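Local structure of Mgp-operon protein 3 (Mycoplasma pneumoniae, 6RJ1) at residues A[30-40]-A[109-118]; A[534-542]-A[552-560]. The protein is a surface adhesin of the P40/P90 type that probably takes part in attaching the bacterium to sugars on host cells. All blocks are in the same frame, centred on the assembly; numbering follows the deposited sequence.

Interaction 1. Residues A[30-40]-A[109-118]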
loop_
_atom_site.group_PDB
_atom_site.type_symbol
_atom_site.label_atom_id
_atom_site.label_comp_id
_atom_site.label_asym_id
_atom_site.label_seq_id
_atom_site.Cartn_x
_atom_site.Cartn_y
_atom_site.Cartn_z
ATOM N N VAL A 30 -5.005 19.490 -20.291
ATOM C CA VAL A 30 -4.901 18.081 -20.647
ATOM C C VAL A 30 -6.274 17.457 -20.993
ATOM O O VAL A 30 -6.386 16.774 -22.015
ATOM C CB VAL A 30 -4.134 17.349 -19.514
ATOM C CG1 VAL A 30 -4.294 15.843 -19.578
ATOM C CG2 VAL A 30 -2.658 17.726 -19.526
ATOM N N VAL A 31 -7.315 17.747 -20.187
ATOM C CA VAL A 31 -8.674 17.220 -20.365
ATOM C C VAL A 31 -9.358 17.832 -21.616
ATOM O O VAL A 31 -9.894 17.074 -22.435
ATOM C CB VAL A 31 -9.504 17.350 -19.057
ATOM C CG1 VAL A 31 -10.977 17.011 -19.273
ATOM C CG2 VAL A 31 -8.919 16.469 -17.964
ATOM N N ARG A 32 -9.325 19.171 -21.758
ATOM C CA ARG A 32 -9.895 19.888 -22.901
ATOM C C ARG A 32 -9.198 19.488 -24.212
ATOM O O ARG A 32 -9.881 19.218 -25.204
ATOM C CB ARG A 32 -9.789 21.410 -22.693
ATOM C CG ARG A 32 -11.128 22.116 -22.537
ATOM C CD ARG A 32 -11.358 22.585 -21.112
ATOM N NE ARG A 32 -12.597 23.350 -20.979
ATOM C CZ ARG A 32 -12.933 24.069 -19.911
ATOM N NH1 ARG A 32 -12.110 24.152 -18.872
ATOM N NH2 ARG A 32 -14.082 24.729 -19.885
ATOM N N ALA A 33 -7.842 19.431 -24.201
ATOM C CA ALA A 33 -7.003 19.090 -25.366
ATOM C C ALA A 33 -7.202 17.664 -25.860
ATOM O O ALA A 33 -7.085 17.424 -27.061
ATOM C CB ALA A 33 -5.534 19.329 -25.054
ATOM N N ALA A 34 -7.498 16.724 -24.939
ATOM C CA ALA A 34 -7.721 15.314 -25.277
ATOM C C ALA A 34 -9.158 15.043 -25.728
ATOM O O ALA A 34 -9.479 13.911 -26.090
ATOM C CB ALA A 34 -7.357 14.430 -24.099
ATOM N N HIS A 35 -10.008 16.098 -25.751
ATOM C CA HIS A 35 -11.426 16.064 -26.126
ATOM C C HIS A 35 -12.201 15.150 -25.170
ATOM O O HIS A 35 -12.987 14.291 -25.586
ATOM C CB HIS A 35 -11.618 15.694 -27.606
ATOM C CG HIS A 35 -10.832 16.548 -28.543
ATOM N ND1 HIS A 35 -11.303 17.787 -28.964
ATOM C CD2 HIS A 35 -9.623 16.320 -29.106
ATOM C CE1 HIS A 35 -10.375 18.262 -29.779
ATOM N NE2 HIS A 35 -9.344 17.419 -29.894
ATOM N N LEU A 36 -11.935 15.331 -23.866
ATOM C CA LEU A 36 -12.549 14.556 -22.796
ATOM C C LEU A 36 -13.576 15.359 -22.015
ATOM O O LEU A 36 -13.522 16.591 -21.984
ATOM C CB LEU A 36 -11.481 13.973 -21.857
ATOM C CG LEU A 36 -10.627 12.839 -22.427
ATOM C CD1 LEU A 36 -9.460 12.567 -21.547
ATOM C CD2 LEU A 36 -11.427 11.556 -22.606
ATOM N N HIS A 37 -14.525 14.639 -21.404
ATOM C CA HIS A 37 -15.607 15.165 -20.587
ATOM C C HIS A 37 -15.057 15.976 -19.381
ATOM O O HIS A 37 -14.039 15.573 -18.796
ATOM C CB HIS A 37 -16.483 13.990 -20.097
ATOM C CG HIS A 37 -17.739 14.426 -19.410
ATOM N ND1 HIS A 37 -17.762 14.698 -18.051
ATOM C CD2 HIS A 37 -18.958 14.702 -19.928
ATOM C CE1 HIS A 37 -18.996 15.093 -17.784
ATOM N NE2 HIS A 37 -19.753 15.105 -18.879
ATOM N N PRO A 38 -15.737 17.092 -18.984
ATOM C CA PRO A 38 -15.264 17.896 -17.837
ATOM C C PRO A 38 -15.022 17.163 -16.519
ATOM O O PRO A 38 -14.259 17.674 -15.699
ATOM C CB PRO A 38 -16.361 18.949 -17.670
ATOM C CG PRO A 38 -16.983 19.060 -18.994
ATOM C CD PRO A 38 -16.940 17.699 -19.593
ATOM N N SER A 39 -15.646 15.988 -16.303
ATOM C CA SER A 39 -15.465 15.189 -15.074
ATOM C C SER A 39 -14.065 14.575 -14.945
ATOM O O SER A 39 -13.692 14.127 -13.851
ATOM C CB SER A 39 -16.518 14.093 -14.969
ATOM O OG SER A 39 -16.400 13.165 -16.034
ATOM N N TYR A 40 -13.305 14.531 -16.059
ATOM C CA TYR A 40 -11.950 14.003 -16.050
ATOM C C TYR A 40 -11.017 14.902 -15.274
ATOM O O TYR A 40 -11.148 16.125 -15.301
ATOM C CB TYR A 40 -11.429 13.710 -17.453
ATOM C CG TYR A 40 -11.936 12.401 -18.012
ATOM C CD1 TYR A 40 -11.326 11.194 -17.677
ATOM C CD2 TYR A 40 -13.017 12.366 -18.887
ATOM C CE1 TYR A 40 -11.790 9.984 -18.188
ATOM C CE2 TYR A 40 -13.485 11.165 -19.412
ATOM C CZ TYR A 40 -12.867 9.976 -19.059
ATOM O OH TYR A 40 -13.311 8.795 -19.598
ATOM N N GLN A 109 -20.973 6.938 -22.732
ATOM C CA GLN A 109 -19.596 6.589 -22.387
ATOM C C GLN A 109 -19.514 5.935 -21.025
ATOM O O GLN A 109 -20.348 6.193 -20.153
ATOM C CB GLN A 109 -18.669 7.827 -22.456
ATOM C CG GLN A 109 -19.151 9.023 -21.636
ATOM C CD GLN A 109 -18.426 10.312 -21.929
ATOM O OE1 GLN A 109 -17.218 10.442 -21.707
ATOM N NE2 GLN A 109 -19.165 11.308 -22.408
ATOM N N ASP A 110 -18.485 5.101 -20.854
ATOM C CA ASP A 110 -18.163 4.369 -19.631
ATOM C C ASP A 110 -17.333 5.185 -18.623
ATOM O O ASP A 110 -17.182 4.748 -17.482
ATOM C CB ASP A 110 -17.417 3.076 -19.989
ATOM C CG ASP A 110 -16.305 3.212 -21.020
ATOM O OD1 ASP A 110 -15.539 4.199 -20.946
ATOM O OD2 ASP A 110 -16.209 2.337 -21.899
ATOM N N PHE A 111 -16.777 6.346 -19.060
ATOM C CA PHE A 111 -15.917 7.253 -18.284
ATOM C C PHE A 111 -14.668 6.543 -17.731
ATOM O O PHE A 111 -14.203 6.854 -16.634
ATOM C CB PHE A 111 -16.685 8.013 -17.184
ATOM C CG PHE A 111 -17.898 8.782 -17.651
ATOM C CD1 PHE A 111 -19.142 8.178 -17.701
ATOM C CD2 PHE A 111 -17.804 10.129 -17.993
ATOM C CE1 PHE A 111 -20.269 8.896 -18.108
ATOM C CE2 PHE A 111 -18.935 10.847 -18.389
ATOM C CZ PHE A 111 -20.158 10.229 -18.439
ATOM N N ALA A 112 -14.117 5.595 -18.518
ATOM C CA ALA A 112 -12.912 4.837 -18.183
ATOM C C ALA A 112 -11.706 5.767 -18.102
ATOM O O ALA A 112 -11.693 6.830 -18.726
ATOM C CB ALA A 112 -12.661 3.776 -19.240
ATOM N N SER A 113 -10.686 5.364 -17.349
ATOM C CA SER A 113 -9.455 6.130 -17.239
ATOM C C SER A 113 -8.631 6.032 -18.526
ATOM O O SER A 113 -8.692 5.026 -19.239
ATOM C CB SER A 113 -8.643 5.649 -16.051
ATOM O OG SER A 113 -9.388 5.803 -14.855
ATOM N N TYR A 114 -7.884 7.091 -18.833
ATOM C CA TYR A 114 -7.057 7.128 -20.034
ATOM C C TYR A 114 -5.639 7.552 -19.755
ATOM O O TYR A 114 -5.377 8.319 -18.826
ATOM C CB TYR A 114 -7.647 8.087 -21.086
ATOM C CG TYR A 114 -8.857 7.548 -21.803
ATOM C CD1 TYR A 114 -8.724 6.745 -22.935
ATOM C CD2 TYR A 114 -10.143 7.858 -21.370
ATOM C CE1 TYR A 114 -9.840 6.245 -23.602
ATOM C CE2 TYR A 114 -11.267 7.360 -22.024
ATOM C CZ TYR A 114 -11.113 6.553 -23.141
ATOM O OH TYR A 114 -12.228 6.059 -23.780
ATOM N N VAL A 115 -4.730 7.049 -20.593
ATOM C CA VAL A 115 -3.334 7.446 -20.649
ATOM C C VAL A 115 -3.312 8.279 -21.926
ATOM O O VAL A 115 -3.707 7.779 -22.987
ATOM C CB VAL A 115 -2.339 6.257 -20.687
ATOM C CG1 VAL A 115 -0.953 6.712 -21.131
ATOM C CG2 VAL A 115 -2.263 5.570 -19.334
ATOM N N LEU A 116 -2.944 9.564 -21.807
ATOM C CA LEU A 116 -2.916 10.487 -22.941
ATOM C C LEU A 116 -1.493 10.727 -23.398
ATOM O O LEU A 116 -0.606 10.930 -22.566
ATOM C CB LEU A 116 -3.588 11.827 -22.595
ATOM C CG LEU A 116 -4.852 11.785 -21.748
ATOM C CD1 LEU A 116 -5.208 13.147 -21.276
ATOM C CD2 LEU A 116 -6.013 11.194 -22.503
ATOM N N ILE A 117 -1.280 10.712 -24.720
ATOM C CA ILE A 117 0.021 10.937 -25.337
ATOM C C ILE A 117 -0.029 12.260 -26.099
ATOM O O ILE A 117 -0.945 12.494 -26.901
ATOM C CB ILE A 117 0.436 9.749 -26.255
ATOM C CG1 ILE A 117 0.296 8.368 -25.548
ATOM C CG2 ILE A 117 1.836 9.938 -26.861
ATOM C CD1 ILE A 117 1.156 8.096 -24.254
ATOM N N PHE A 118 0.964 13.120 -25.837
ATOM C CA PHE A 118 1.108 14.426 -26.463
ATOM C C PHE A 118 2.466 14.527 -27.128
ATOM O O PHE A 118 3.440 13.959 -26.634
ATOM C CB PHE A 118 0.962 15.542 -25.417
ATOM C CG PHE A 118 -0.417 15.694 -24.824
ATOM C CD1 PHE A 118 -0.789 14.971 -23.693
ATOM C CD2 PHE A 118 -1.334 16.588 -25.371
ATOM C CE1 PHE A 118 -2.062 15.123 -23.136
ATOM C CE2 PHE A 118 -2.608 16.744 -24.811
ATOM C CZ PHE A 118 -2.963 16.011 -23.697
HETATM O O HOH W 1 -14.783 11.712 -22.719
#

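Interaction 2. Residues A[534-542]-A[552-560]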
loop_
_atom_site.group_PDB
_atom_site.type_symbol
_atom_site.label_atom_id
_atom_site.label_comp_id
_atom_site.label_asym_id
_atom_site.label_seq_id
_atom_site.Cartn_x
_atom_site.Cartn_y
_atom_site.Cartn_z
ATOM N N THR A 534 -1.822 -15.988 -5.811
ATOM C CA THR A 534 -0.858 -15.436 -4.865
ATOM C C THR A 534 -1.421 -14.138 -4.235
ATOM O O THR A 534 -2.642 -13.914 -4.286
ATOM C CB THR A 534 0.546 -15.325 -5.524
ATOM O OG1 THR A 534 1.518 -14.990 -4.532
ATOM C CG2 THR A 534 0.607 -14.329 -6.701
ATOM N N GLN A 535 -0.536 -13.319 -3.608
ATOM C CA GLN A 535 -0.884 -12.065 -2.945
ATOM C C GLN A 535 -1.725 -11.164 -3.875
ATOM O O GLN A 535 -1.294 -10.856 -4.986
ATOM C CB GLN A 535 0.375 -11.367 -2.361
ATOM C CG GLN A 535 0.149 -10.001 -1.691
ATOM C CD GLN A 535 -0.805 -9.981 -0.535
ATOM O OE1 GLN A 535 -0.882 -10.919 0.271
ATOM N NE2 GLN A 535 -1.537 -8.888 -0.412
ATOM N N PRO A 536 -2.965 -10.818 -3.454
ATOM C CA PRO A 536 -3.859 -10.062 -4.339
ATOM C C PRO A 536 -3.757 -8.537 -4.328
ATOM O O PRO A 536 -4.188 -7.916 -5.288
ATOM C CB PRO A 536 -5.233 -10.473 -3.820
ATOM C CG PRO A 536 -5.016 -10.562 -2.346
ATOM C CD PRO A 536 -3.655 -11.185 -2.199
ATOM N N ALA A 537 -3.324 -7.930 -3.222
ATOM C CA ALA A 537 -3.348 -6.481 -3.106
ATOM C C ALA A 537 -2.085 -5.850 -2.571
ATOM O O ALA A 537 -1.341 -6.460 -1.795
ATOM C CB ALA A 537 -4.541 -6.055 -2.266
ATOM N N TYR A 538 -1.862 -4.594 -2.998
ATOM C CA TYR A 538 -0.726 -3.776 -2.604
ATOM C C TYR A 538 -1.127 -2.317 -2.425
ATOM O O TYR A 538 -2.051 -1.842 -3.087
ATOM C CB TYR A 538 0.414 -3.905 -3.646
ATOM C CG TYR A 538 1.000 -5.301 -3.731
ATOM C CD1 TYR A 538 1.978 -5.723 -2.835
ATOM C CD2 TYR A 538 0.530 -6.223 -4.669
ATOM C CE1 TYR A 538 2.480 -7.023 -2.873
ATOM C CE2 TYR A 538 1.021 -7.524 -4.713
ATOM C CZ TYR A 538 2.004 -7.917 -3.822
ATOM O OH TYR A 538 2.485 -9.203 -3.879
ATOM N N LEU A 539 -0.418 -1.609 -1.514
ATOM C CA LEU A 539 -0.532 -0.155 -1.252
ATOM C C LEU A 539 0.749 0.461 -1.842
ATOM O O LEU A 539 1.789 0.531 -1.187
ATOM C CB LEU A 539 -0.704 0.134 0.245
ATOM C CG LEU A 539 -1.996 -0.409 0.855
ATOM C CD1 LEU A 539 -1.710 -1.277 2.050
ATOM C CD2 LEU A 539 -2.969 0.712 1.184
ATOM N N ILE A 540 0.676 0.776 -3.143
ATOM C CA ILE A 540 1.764 1.217 -4.024
ATOM C C ILE A 540 2.376 2.549 -3.608
ATOM O O ILE A 540 1.729 3.584 -3.742
ATOM C CB ILE A 540 1.284 1.221 -5.521
ATOM C CG1 ILE A 540 0.590 -0.114 -5.918
ATOM C CG2 ILE A 540 2.397 1.611 -6.513
ATOM C CD1 ILE A 540 1.480 -1.367 -6.088
ATOM N N ALA A 541 3.654 2.525 -3.186
ATOM C CA ALA A 541 4.410 3.727 -2.820
ATOM C C ALA A 541 4.829 4.516 -4.076
ATOM O O ALA A 541 5.074 5.722 -3.996
ATOM C CB ALA A 541 5.634 3.350 -2.011
ATOM N N GLY A 542 4.897 3.829 -5.211
ATOM C CA GLY A 542 5.242 4.429 -6.485
ATOM C C GLY A 542 6.033 3.547 -7.420
ATOM O O GLY A 542 6.389 2.415 -7.084
ATOM N N PHE A 552 9.826 -0.334 -8.622
ATOM C CA PHE A 552 8.608 -0.106 -7.847
ATOM C C PHE A 552 8.808 -0.487 -6.376
ATOM O O PHE A 552 9.744 -1.217 -6.028
ATOM C CB PHE A 552 7.408 -0.861 -8.466
ATOM C CG PHE A 552 7.328 -2.317 -8.069
ATOM C CD1 PHE A 552 8.119 -3.273 -8.702
ATOM C CD2 PHE A 552 6.493 -2.729 -7.033
ATOM C CE1 PHE A 552 8.073 -4.617 -8.307
ATOM C CE2 PHE A 552 6.461 -4.067 -6.629
ATOM C CZ PHE A 552 7.251 -5.001 -7.270
ATOM N N ALA A 553 7.896 0.002 -5.526
ATOM C CA ALA A 553 7.836 -0.262 -4.092
ATOM C C ALA A 553 6.404 -0.099 -3.651
ATOM O O ALA A 553 5.682 0.780 -4.144
ATOM C CB ALA A 553 8.737 0.683 -3.316
ATOM N N ALA A 554 5.977 -0.981 -2.752
ATOM C CA ALA A 554 4.618 -1.013 -2.234
ATOM C C ALA A 554 4.594 -1.719 -0.892
ATOM O O ALA A 554 5.505 -2.483 -0.571
ATOM C CB ALA A 554 3.722 -1.768 -3.216
ATOM N N PHE A 555 3.543 -1.481 -0.114
ATOM C CA PHE A 555 3.341 -2.222 1.118
ATOM C C PHE A 555 2.373 -3.324 0.750
ATOM O O PHE A 555 1.438 -3.091 -0.020
ATOM C CB PHE A 555 2.742 -1.352 2.224
ATOM C CG PHE A 555 3.778 -0.784 3.148
ATOM C CD1 PHE A 555 4.348 -1.570 4.147
ATOM C CD2 PHE A 555 4.193 0.537 3.022
ATOM C CE1 PHE A 555 5.330 -1.047 4.991
ATOM C CE2 PHE A 555 5.169 1.061 3.870
ATOM C CZ PHE A 555 5.733 0.262 4.844
ATOM N N LYS A 556 2.619 -4.530 1.254
ATOM C CA LYS A 556 1.735 -5.660 1.026
ATOM C C LYS A 556 0.491 -5.374 1.862
ATOM O O LYS A 556 0.602 -5.131 3.068
ATOM C CB LYS A 556 2.422 -6.958 1.494
ATOM C CG LYS A 556 1.562 -8.212 1.394
ATOM C CD LYS A 556 1.977 -9.269 2.428
ATOM C CE LYS A 556 1.123 -9.231 3.680
ATOM N NZ LYS A 556 -0.200 -9.892 3.473
ATOM N N ALA A 557 -0.680 -5.335 1.216
ATOM C CA ALA A 557 -1.941 -5.124 1.927
ATOM C C ALA A 557 -2.296 -6.455 2.627
ATOM O O ALA A 557 -1.939 -7.524 2.118
ATOM C CB ALA A 557 -3.030 -4.733 0.947
ATOM N N GLY A 558 -2.939 -6.379 3.791
ATOM C CA GLY A 558 -3.333 -7.565 4.540
ATOM C C GLY A 558 -4.344 -8.398 3.778
ATOM O O GLY A 558 -5.393 -7.888 3.404
ATOM N N ALA A 559 -4.010 -9.658 3.469
ATOM C CA ALA A 559 -4.911 -10.552 2.747
ATOM C C ALA A 559 -4.962 -11.904 3.457
ATOM O O ALA A 559 -3.977 -12.658 3.493
ATOM C CB ALA A 559 -4.477 -10.703 1.303
ATOM N N VAL A 560 -6.104 -12.177 4.079
ATOM C CA VAL A 560 -6.312 -13.372 4.888
ATOM C C VAL A 560 -7.605 -14.113 4.512
ATOM O O VAL A 560 -8.315 -13.695 3.592
ATOM C CB VAL A 560 -6.253 -13.029 6.406
ATOM C CG1 VAL A 560 -4.865 -12.570 6.822
ATOM C CG2 VAL A 560 -7.314 -12.010 6.804
#

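Interaction 1. Residues A[30-40]-A[109-118]
Helix 30-33 and the loop after it lie over strand 114-118, with the CA atoms of Ala-34 and Leu-116 7.2 Å apart and those of Tyr-40 and Phe-111 8.1 Å apart. Leu-116 and Phe-118 share the apolar half: CD1 of Leu-116 meets CG1 of Val-30 and CB of Ala-34, its CD2 comes tip to tip with CD1 of Leu-36 at 3.8 Å, and Phe-118 offers its ring edge to Ala-33, CE2 to CB 3.9 Å. In the loop half the Phe-111 edge points at the His-37 face in a T-shaped stack, planes at 88° and CE2 over the imidazole centre; CD of Pro-38 covers the opposite face. ND1 of this imidazole accepts from N of Ser-39 and bonds its OG, which also pairs with Ser-59. Tyr-40 sends OH to O of Ala-112 in a 2.7 Å hydrogen bond, the donor tilted 19° from the carbonyl plane, and this OH lies at the edge of the Tyr-114 ring. A water joins N of His-37 to OE1 of Gln-109. Positive phi at His-35 with two bonds back identifies a Schellman motif, ending the helix before strand 40-48, an outermost strand of the eight-stranded mixed sheet that holds strand 114-121.

Interaction 2. Residues A[534-542]-A[552-560]
Gln-535, just before strand 538-542, crosses the side chain of Lys-556, the last residue of strand 552-556, at about a right angle. From CB, with CG anti to the backbone N (chi1 177°), the chain puts CG 3.8 Å from CG of Lys-556, then bends at chi2 so that CD lies 3.5 Å from the same carbon. At the tip OE1 touches CB of Ala-559 and takes a weak bond from NZ of Lys-556, whose main polar partner is Asn-660 and which also donates to O of Ala-557. NE2 donates to O of Ala-537 at 2.8 Å, in the carbonyl plane on a lone pair, and weakly to O of Ala-557. N of Ala-557 grips the Ala-537 carbonyl a second time. N of Leu-539 meets O of Phe-555 at 2.8 Å with an N-H...O angle of 178°, and a bond returns. Ala-541 and Gly-542 both face Ala-553 in a classic beta bulge; at phi 146° a CB on Gly-542 would jam against O of Ala-541, calling for glycine. CB of Ala-554 touches CB of Tyr-538 and CD1 of Ile-540. Among neighbouring strands, Val-695 of 693-699 touches Tyr-538 and Phe-552, Leu-803 of 799-805 covers Ala-541, and Ile-654 of 650-654 adjoins Pro-536.

Overall arrangement
The two contacts do not touch: their centres are 28 Å apart, their nearest atoms about 14 Å, and interaction 1 closes along the sequence before interaction 2 opens. Interaction 2 lies about 5 Å from the centre of the chain, whereas interaction 1 is centred 26 Å from it, yet both are buried. They also differ in kind, a loop and helix end laid over a strand in the first, a bulged hairpin in the second. Their strands belong to separate sheets, 114-121 to the eight-stranded one and 538-546 with 549-563 to another. The two strands of interaction 2 lie in the MgpC adhesin region, a family of the beta-propeller clan.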